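Local atomic coordinates of dipicolinate synthase, B chain (Bacillus cereus, PDB entry 3MCU), a protein that probably works with its partner subunit DpaA to convert dihydrodipicolinate to dipicolinate, using NADP(+), during sporulation. Residues A91-N96 / L126-N131; V153-D158 / N165-R170; K4-G9 / P84-V89. All blocks are in the same frame, centred on the assembly; numbering follows the deposited sequence.

Contact 1: A91-N96 / L126-N131; sequences APLTGN and LAVSTN. With PO4 (phosphate ion), chain J.
Leu93 and Leu126 meet at the apolar centre, where CG of Leu93 lies 4.0 Å from CD2 of Leu126 and the two side chains cross obliquely. A chi1 of -160° swings CG of Leu93 over beside its carbonyl carbon and sends the branches to the side of the sheet on which Val128 also lies; Met98 of helix 95-102 covers both residues there. Two residues before Leu93, CB of Ala91 packs against CB of Ala127 at 3.8 Å, just before the cis peptide bond of Pro92 turns the chain.

Leu93 pairs with Val128 in parallel register. Leu93 N donates to Ala127 O at 2.9 Å, and the return bond, from Ser129 N to Leu93 O, is weak. Beyond it a water bridges the backbones, accepting weakly from Gly95 N and donating to Ser129 O. Thr130 brings OG1 to 3.3 Å from CA of Gly95, a close fit against a residue without a side chain; that hydroxyl is bonded to Asp132 and to Lys115 of a second subunit.

At the polar edge Thr94 OG1 donates to phosphate O2 at 3.0 Å and also caps the helix by taking the N-H of Ser97. Asn96 ND2 reaches phosphate O4 at 3.0 Å, and Ser97, Gly14 and Ser41 add further bonds to the ion. The phosphate probably came from the crystallisation liquor, but an anion held by hydroxyls, an amide and a backbone N-H beside a helix N terminus is consistent with a pocket suited to a phosphate group.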
loop_
_atom_site.group_PDB
_atom_site.type_symbol
_atom_site.label_atom_id
_atom_site.label_comp_id
_atom_site.label_asym_id
_atom_site.label_seq_id
_atom_site.Cartn_x
_atom_site.Cartn_y
_atom_site.Cartn_z
ATOM N N ALA D 91 -7.064 23.296 -7.200
ATOM C CA ALA D 91 -7.021 24.153 -6.038
ATOM C C ALA D 91 -8.374 24.809 -5.818
ATOM O O ALA D 91 -8.846 25.551 -6.672
ATOM C CB ALA D 91 -5.925 25.211 -6.212
ATOM N N PRO D 92 -9.009 24.524 -4.673
ATOM C CA PRO D 92 -8.486 23.605 -3.655
ATOM C C PRO D 92 -8.610 22.139 -4.049
ATOM O O PRO D 92 -9.435 21.766 -4.872
ATOM C CB PRO D 92 -9.390 23.881 -2.439
ATOM C CG PRO D 92 -10.675 24.336 -3.031
ATOM C CD PRO D 92 -10.294 25.126 -4.270
ATOM N N LEU D 93 -7.768 21.315 -3.446
ATOM C CA LEU D 93 -7.828 19.878 -3.628
ATOM C C LEU D 93 -8.382 19.282 -2.333
ATOM O O LEU D 93 -7.722 19.314 -1.297
ATOM C CB LEU D 93 -6.423 19.350 -3.894
ATOM C CG LEU D 93 -6.193 17.989 -4.555
ATOM C CD1 LEU D 93 -5.430 17.056 -3.646
ATOM C CD2 LEU D 93 -7.462 17.358 -5.077
ATOM N N THR D 94 -9.599 18.758 -2.393
ATOM C CA THR D 94 -10.222 18.160 -1.220
ATOM C C THR D 94 -9.574 16.827 -0.881
ATOM O O THR D 94 -8.886 16.244 -1.701
ATOM C CB THR D 94 -11.742 17.956 -1.405
ATOM O OG1 THR D 94 -11.981 17.056 -2.493
ATOM C CG2 THR D 94 -12.446 19.283 -1.669
ATOM N N GLY D 95 -9.781 16.368 0.347
ATOM C CA GLY D 95 -9.314 15.061 0.753
ATOM C C GLY D 95 -9.902 13.976 -0.141
ATOM O O GLY D 95 -9.205 13.067 -0.575
ATOM N N ASN D 96 -11.194 14.085 -0.432
ATOM C CA ASN D 96 -11.845 13.105 -1.286
ATOM C C ASN D 96 -11.181 12.986 -2.665
ATOM O O ASN D 96 -10.900 11.876 -3.131
ATOM C CB ASN D 96 -13.347 13.391 -1.416
ATOM C CG ASN D 96 -14.078 12.323 -2.219
ATOM O OD1 ASN D 96 -14.091 11.144 -1.849
ATOM N ND2 ASN D 96 -14.677 12.729 -3.334
ATOM N N LEU D 126 -0.846 20.698 -7.075
ATOM C CA LEU D 126 -1.937 20.443 -6.145
ATOM C C LEU D 126 -1.858 21.388 -4.945
ATOM O O LEU D 126 -0.784 21.570 -4.389
ATOM C CB LEU D 126 -1.835 18.998 -5.632
ATOM C CG LEU D 126 -1.915 17.848 -6.639
ATOM C CD1 LEU D 126 -1.709 16.484 -5.962
ATOM C CD2 LEU D 126 -3.267 17.906 -7.346
ATOM N N ALA D 127 -2.992 21.959 -4.535
ATOM C CA ALA D 127 -3.095 22.685 -3.249
ATOM C C ALA D 127 -3.998 21.949 -2.273
ATOM O O ALA D 127 -5.224 22.110 -2.294
ATOM C CB ALA D 127 -3.614 24.115 -3.451
ATOM N N VAL D 128 -3.387 21.162 -1.399
ATOM C CA VAL D 128 -4.136 20.352 -0.460
ATOM C C VAL D 128 -4.933 21.169 0.535
ATOM O O VAL D 128 -4.553 22.282 0.910
ATOM C CB VAL D 128 -3.217 19.388 0.296
ATOM C CG1 VAL D 128 -2.405 18.572 -0.707
ATOM C CG2 VAL D 128 -2.289 20.152 1.200
ATOM N N SER D 129 -6.051 20.578 0.943
ATOM C CA SER D 129 -6.905 21.091 2.000
ATOM C C SER D 129 -7.809 19.977 2.525
ATOM O O SER D 129 -8.888 19.744 1.996
ATOM C CB SER D 129 -7.784 22.214 1.475
ATOM O OG SER D 129 -8.698 22.612 2.490
ATOM N N THR D 130 -7.377 19.291 3.571
ATOM C CA THR D 130 -8.206 18.261 4.160
ATOM C C THR D 130 -7.892 18.119 5.641
ATOM O O THR D 130 -6.735 18.245 6.043
ATOM C CB THR D 130 -8.041 16.904 3.413
ATOM O OG1 THR D 130 -8.970 15.948 3.931
ATOM C CG2 THR D 130 -6.631 16.363 3.541
ATOM N N ASN D 131 -8.925 17.852 6.445
ATOM C CA ASN D 131 -8.765 17.715 7.895
ATOM C C ASN D 131 -8.268 16.326 8.316
ATOM O O ASN D 131 -8.106 16.061 9.511
ATOM C CB ASN D 131 -10.066 18.087 8.637
ATOM C CG ASN D 131 -11.184 17.053 8.443
ATOM O OD1 ASN D 131 -10.921 15.872 8.215
ATOM N ND2 ASN D 131 -12.433 17.497 8.550
HETATM P P PO4 J . -15.064 16.330 -4.663
HETATM O O1 PO4 J . -14.923 17.390 -5.749
HETATM O O2 PO4 J . -14.843 16.911 -3.283
HETATM O O3 PO4 J . -16.455 15.731 -4.766
HETATM O O4 PO4 J . -14.044 15.241 -4.841
HETATM O O HOH W 1 -11.565 18.076 2.705
#

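Contact 2: V153-D158 / N165-R170; sequences VPFGQD and NSMVAR
Asp158 OD2 accepts from Ser166 OG at 2.9 Å, on the syn side of the carboxylate. The aspartate is held at both oxygens, for OD1 forms a salt bridge with Lys163 in the turn between the two segments. A chi1 of 56°, with CG between the backbone N and the carbonyl carbon, turns the carboxylate toward Ser166 and Val168, whose CG2 packs 3.5 Å from Asp158 CG. The lysine's charge and the hydroxyl's hydrogen bond would both be expected to favour the ionised form of Asp158.

Next to this, Gly156 and Val168 form an antiparallel hydrogen-bonded pair. Val168 N reaches Gly156 O at 2.9 Å, and Gly156 N donates back to Val168 O at 3.2 Å. Farther along, Arg170 N donates to Pro154 O at 2.9 Å. The arginine's guanidinium turns to Glu172 in a salt bridge and to Tyr197 in a cation-pi contact.

Val153, Phe155, Met167 and Ala169 make the apolar part of the contact. Selenomethionine Met167 bends at chi3 and comes to the edge of the Phe155 ring, its SE 5.0 Å from the ring centroid and its CE 3.5 Å from CE1: a Met-aromatic contact in the plane of the ring and not over a face. Leu141 of helix 138-145 packs on both side chains. At the non-hydrogen-bonded pair, Phe155 and Ala169 approach through their CB atoms, and Val153 CB closes on Ala169 CB at 3.8 Å. Gln157 leaves the hairpin to bond Val191 of a third subunit through OE1. The whole is a beta hairpin whose returning strand, 167-169, runs antiparallel both to 150-156 and to 124-130 of an otherwise parallel sheet.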
loop_
_atom_site.group_PDB
_atom_site.type_symbol
_atom_site.label_atom_id
_atom_site.label_comp_id
_atom_site.label_asym_id
_atom_site.label_seq_id
_atom_site.Cartn_x
_atom_site.Cartn_y
_atom_site.Cartn_z
ATOM N N VAL D 153 1.711 22.921 -3.723
ATOM C CA VAL D 153 1.812 24.248 -3.155
ATOM C C VAL D 153 2.207 24.013 -1.696
ATOM O O VAL D 153 1.592 23.175 -1.018
ATOM C CB VAL D 153 0.463 24.987 -3.244
ATOM C CG1 VAL D 153 0.574 26.403 -2.635
ATOM C CG2 VAL D 153 -0.017 25.051 -4.695
ATOM N N PRO D 154 3.257 24.706 -1.216
ATOM C CA PRO D 154 3.693 24.497 0.178
ATOM C C PRO D 154 2.516 24.511 1.146
ATOM O O PRO D 154 1.593 25.323 0.994
ATOM C CB PRO D 154 4.628 25.691 0.434
ATOM C CG PRO D 154 5.198 26.001 -0.940
ATOM C CD PRO D 154 4.062 25.740 -1.899
ATOM N N PHE D 155 2.552 23.624 2.136
ATOM C CA PHE D 155 1.392 23.379 2.987
ATOM C C PHE D 155 1.815 22.987 4.393
ATOM O O PHE D 155 2.985 22.657 4.642
ATOM C CB PHE D 155 0.541 22.240 2.403
ATOM C CG PHE D 155 1.258 20.910 2.373
ATOM C CD1 PHE D 155 1.204 20.044 3.467
ATOM C CD2 PHE D 155 1.985 20.524 1.256
ATOM C CE1 PHE D 155 1.865 18.833 3.444
ATOM C CE2 PHE D 155 2.642 19.295 1.215
ATOM C CZ PHE D 155 2.590 18.453 2.302
ATOM N N GLY D 156 0.848 23.000 5.301
ATOM C CA GLY D 156 1.074 22.585 6.676
ATOM C C GLY D 156 -0.194 22.588 7.507
ATOM O O GLY D 156 -1.289 22.747 6.981
ATOM N N GLN D 157 -0.040 22.426 8.818
ATOM C CA GLN D 157 -1.167 22.516 9.739
ATOM C C GLN D 157 -1.699 23.949 9.829
ATOM O O GLN D 157 -0.936 24.883 10.048
ATOM C CB GLN D 157 -0.743 22.012 11.113
ATOM C CG GLN D 157 -0.298 20.557 11.086
ATOM C CD GLN D 157 0.082 20.032 12.456
ATOM O OE1 GLN D 157 1.245 20.086 12.843
ATOM N NE2 GLN D 157 -0.901 19.520 13.196
ATOM N N ASP D 158 -3.007 24.109 9.631
ATOM C CA ASP D 158 -3.661 25.413 9.704
ATOM C C ASP D 158 -4.323 25.634 11.062
ATOM O O ASP D 158 -4.746 26.735 11.371
ATOM C CB ASP D 158 -4.735 25.555 8.622
ATOM C CG ASP D 158 -5.788 24.430 8.668
ATOM O OD1 ASP D 158 -6.987 24.715 8.472
ATOM O OD2 ASP D 158 -5.420 23.250 8.873
ATOM N N ASN D 165 -5.364 16.963 12.712
ATOM C CA ASN D 165 -4.872 16.219 11.548
ATOM C C ASN D 165 -4.980 17.007 10.239
ATOM O O ASN D 165 -4.719 16.463 9.171
ATOM C CB ASN D 165 -5.555 14.856 11.411
ATOM C CG ASN D 165 -5.106 13.855 12.487
ATOM O OD1 ASN D 165 -4.141 14.092 13.217
ATOM N ND2 ASN D 165 -5.811 12.731 12.583
ATOM N N SER D 166 -5.349 18.288 10.337
ATOM C CA SER D 166 -5.578 19.110 9.146
ATOM C C SER D 166 -4.309 19.715 8.517
ATOM O O SER D 166 -3.411 20.194 9.212
ATOM C CB SER D 166 -6.607 20.204 9.426
ATOM O OG SER D 166 -6.938 20.921 8.242
HETATM N N MSE D 167 -4.241 19.671 7.189
HETATM C CA MSE D 167 -3.225 20.416 6.459
HETATM C C MSE D 167 -3.820 21.075 5.223
HETATM O O MSE D 167 -4.755 20.554 4.623
HETATM C CB MSE D 167 -1.995 19.565 6.134
HETATM C CG MSE D 167 -1.259 19.094 7.398
HETATM SE SE MSE D 167 0.545 18.443 7.038
HETATM C CE MSE D 167 0.066 16.968 5.849
ATOM N N VAL D 168 -3.276 22.238 4.878
ATOM C CA VAL D 168 -3.854 23.142 3.906
ATOM C C VAL D 168 -2.706 23.930 3.288
ATOM O O VAL D 168 -1.772 24.335 3.979
ATOM C CB VAL D 168 -4.818 24.140 4.575
ATOM C CG1 VAL D 168 -5.361 25.135 3.556
ATOM C CG2 VAL D 168 -5.972 23.412 5.277
ATOM N N ALA D 169 -2.761 24.116 1.979
ATOM C CA ALA D 169 -1.726 24.860 1.288
ATOM C C ALA D 169 -1.814 26.358 1.591
ATOM O O ALA D 169 -2.878 26.875 1.915
ATOM C CB ALA D 169 -1.841 24.639 -0.197
ATOM N N ARG D 170 -0.677 27.031 1.486
ATOM C CA ARG D 170 -0.649 28.483 1.389
ATOM C C ARG D 170 -1.004 28.857 -0.051
ATOM O O ARG D 170 -0.122 28.917 -0.908
ATOM C CB ARG D 170 0.752 29.014 1.760
ATOM C CG ARG D 170 1.151 28.809 3.236
ATOM C CD ARG D 170 2.562 29.322 3.527
ATOM N NE ARG D 170 2.684 30.740 3.187
ATOM C CZ ARG D 170 3.836 31.388 3.066
ATOM N NH1 ARG D 170 3.827 32.661 2.731
ATOM N NH2 ARG D 170 4.993 30.769 3.283
#

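Contact 3: K4-G9 / P84-V89; sequences KGKRIG and PLDCMV
Lys6 meets Asp86 first: its side chain crosses that of the aspartate at about a right angle, with CD 3.8 Å from OD2, while the ammonium group stays short of a salt bridge. The same OD2 takes the N-H of Arg7 at 2.7 Å in a nearly straight bond, met on the anti side of the carboxylate. Arg7 O in turn accepts from Asp86 N at 2.8 Å, and more weakly from Cys87 N. One residue is thus tied to Asp86 by both its N-H and its C=O.

The Arg7 side chain starts out extended, CG anti to the backbone N (chi1 -180°), and crosses Leu85 at about a right angle, Arg7 CG lying 3.7 Å from Leu85 CD2. It then bends at chi3, and NH2 donates to Pro84 O at 2.9 Å, close to the guanidinium plane; NE bridges to Glu35.

Ile8 lies on the same side of the sheet as Cys87, and its CG2 touches CG2 of Val89 at 4.0 Å. Gly9 completes the parallel pairing: Gly9 N donates to Cys87 O at 2.8 Å, and Gly9 O accepts from Val89 N at 2.8 Å. Leu85 CD1 and Met88 SE both pack against Gly9 CA.

Strand 7-12 here lies between strands 35-40 and 87-94; helix 109-118 packs on Leu85 and Met88, and Leu182 covers Lys6 and Cys87.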
loop_
_atom_site.group_PDB
_atom_site.type_symbol
_atom_site.label_atom_id
_atom_site.label_comp_id
_atom_site.label_asym_id
_atom_site.label_seq_id
_atom_site.Cartn_x
_atom_site.Cartn_y
_atom_site.Cartn_z
ATOM N N LYS D 4 3.807 33.300 -18.872
ATOM C CA LYS D 4 3.453 33.930 -20.136
ATOM C C LYS D 4 3.403 32.931 -21.291
ATOM O O LYS D 4 4.401 32.282 -21.610
ATOM C CB LYS D 4 4.404 35.079 -20.461
ATOM C CG LYS D 4 4.395 35.449 -21.927
ATOM C CD LYS D 4 4.773 36.897 -22.156
ATOM C CE LYS D 4 3.563 37.674 -22.639
ATOM N NZ LYS D 4 2.847 36.927 -23.717
ATOM N N GLY D 5 2.233 32.810 -21.909
ATOM C CA GLY D 5 2.054 31.902 -23.027
ATOM C C GLY D 5 1.731 30.448 -22.677
ATOM O O GLY D 5 1.386 29.674 -23.558
ATOM N N LYS D 6 1.842 30.075 -21.402
ATOM C CA LYS D 6 1.591 28.683 -20.991
ATOM C C LYS D 6 0.101 28.381 -21.026
ATOM O O LYS D 6 -0.709 29.249 -20.736
ATOM C CB LYS D 6 2.117 28.429 -19.579
ATOM C CG LYS D 6 3.592 28.586 -19.408
ATOM C CD LYS D 6 4.358 27.623 -20.293
ATOM C CE LYS D 6 5.855 27.951 -20.286
ATOM N NZ LYS D 6 6.623 26.979 -21.119
ATOM N N ARG D 7 -0.267 27.156 -21.377
ATOM C CA ARG D 7 -1.659 26.738 -21.265
ATOM C C ARG D 7 -1.874 26.019 -19.923
ATOM O O ARG D 7 -1.334 24.939 -19.678
ATOM C CB ARG D 7 -2.082 25.870 -22.463
ATOM C CG ARG D 7 -3.540 25.393 -22.419
ATOM C CD ARG D 7 -3.863 24.437 -23.592
ATOM N NE ARG D 7 -3.763 25.109 -24.886
ATOM C CZ ARG D 7 -3.047 24.665 -25.918
ATOM N NH1 ARG D 7 -3.027 25.354 -27.047
ATOM N NH2 ARG D 7 -2.347 23.537 -25.825
ATOM N N ILE D 8 -2.658 26.635 -19.050
ATOM C CA ILE D 8 -2.770 26.172 -17.680
ATOM C C ILE D 8 -4.203 25.806 -17.333
ATOM O O ILE D 8 -5.125 26.632 -17.437
ATOM C CB ILE D 8 -2.232 27.233 -16.702
ATOM C CG1 ILE D 8 -0.753 27.472 -16.976
ATOM C CG2 ILE D 8 -2.441 26.815 -15.238
ATOM C CD1 ILE D 8 -0.195 28.605 -16.183
ATOM N N GLY D 9 -4.388 24.560 -16.920
ATOM C CA GLY D 9 -5.686 24.085 -16.489
ATOM C C GLY D 9 -5.870 24.493 -15.041
ATOM O O GLY D 9 -4.918 24.509 -14.260
ATOM N N PRO D 84 -3.225 19.878 -25.207
ATOM C CA PRO D 84 -2.442 19.528 -24.015
ATOM C C PRO D 84 -2.051 20.726 -23.166
ATOM O O PRO D 84 -1.578 21.737 -23.681
ATOM C CB PRO D 84 -1.195 18.853 -24.597
ATOM C CG PRO D 84 -1.117 19.342 -26.008
ATOM C CD PRO D 84 -2.514 19.582 -26.462
ATOM N N LEU D 85 -2.251 20.605 -21.863
ATOM C CA LEU D 85 -1.895 21.670 -20.945
ATOM C C LEU D 85 -0.417 21.597 -20.673
ATOM O O LEU D 85 0.177 20.513 -20.682
ATOM C CB LEU D 85 -2.659 21.529 -19.621
ATOM C CG LEU D 85 -4.173 21.386 -19.726
ATOM C CD1 LEU D 85 -4.794 20.893 -18.383
ATOM C CD2 LEU D 85 -4.770 22.703 -20.168
ATOM N N ASP D 86 0.183 22.752 -20.439
ATOM C CA ASP D 86 1.544 22.811 -19.945
ATOM C C ASP D 86 1.583 22.513 -18.445
ATOM O O ASP D 86 2.575 22.034 -17.912
ATOM C CB ASP D 86 2.116 24.205 -20.221
ATOM C CG ASP D 86 2.236 24.488 -21.702
ATOM O OD1 ASP D 86 2.733 23.604 -22.427
ATOM O OD2 ASP D 86 1.823 25.579 -22.154
ATOM N N CYS D 87 0.485 22.819 -17.769
ATOM C CA CYS D 87 0.361 22.544 -16.356
ATOM C C CYS D 87 -1.114 22.433 -15.997
ATOM O O CYS D 87 -1.953 23.161 -16.529
ATOM C CB CYS D 87 1.025 23.651 -15.527
ATOM S SG CYS D 87 1.036 23.294 -13.757
HETATM N N MSE D 88 -1.422 21.492 -15.114
HETATM C CA MSE D 88 -2.756 21.366 -14.541
HETATM C C MSE D 88 -2.664 21.770 -13.070
HETATM O O MSE D 88 -1.828 21.243 -12.336
HETATM C CB MSE D 88 -3.257 19.919 -14.682
HETATM C CG MSE D 88 -4.621 19.634 -14.038
HETATM SE SE MSE D 88 -6.074 20.665 -14.854
HETATM C CE MSE D 88 -7.488 20.408 -13.495
ATOM N N VAL D 89 -3.500 22.722 -12.654
ATOM C CA VAL D 89 -3.615 23.112 -11.247
ATOM C C VAL D 89 -4.922 22.574 -10.689
ATOM O O VAL D 89 -5.958 22.657 -11.353
ATOM C CB VAL D 89 -3.666 24.651 -11.070
ATOM C CG1 VAL D 89 -3.951 25.016 -9.607
ATOM C CG2 VAL D 89 -2.380 25.300 -11.541
#

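In the fold
From the N terminus, contact 3 comes first: strand 7-12 waits for 87-94, and their pairing closes a loop of 74 residues that includes strand 35-40. The same strand 87-94 then runs on into contact 1, whose loop holds helices 95-102 and 109-118 and returns as 124-130. Contact 2 closes last, across a short turn of six residues. The three follow in series, with none enclosing or crossing another. Contacts 1 and 2 touch, Val128 O lying 2.8 Å from Ala169 N, while contact 3 sits on the opposite side of the chain's centre, about 20 Å from contact 1 between centres. Together they join one sheet from strand 7-12 to the hairpin of strands 150-156 and 167-169.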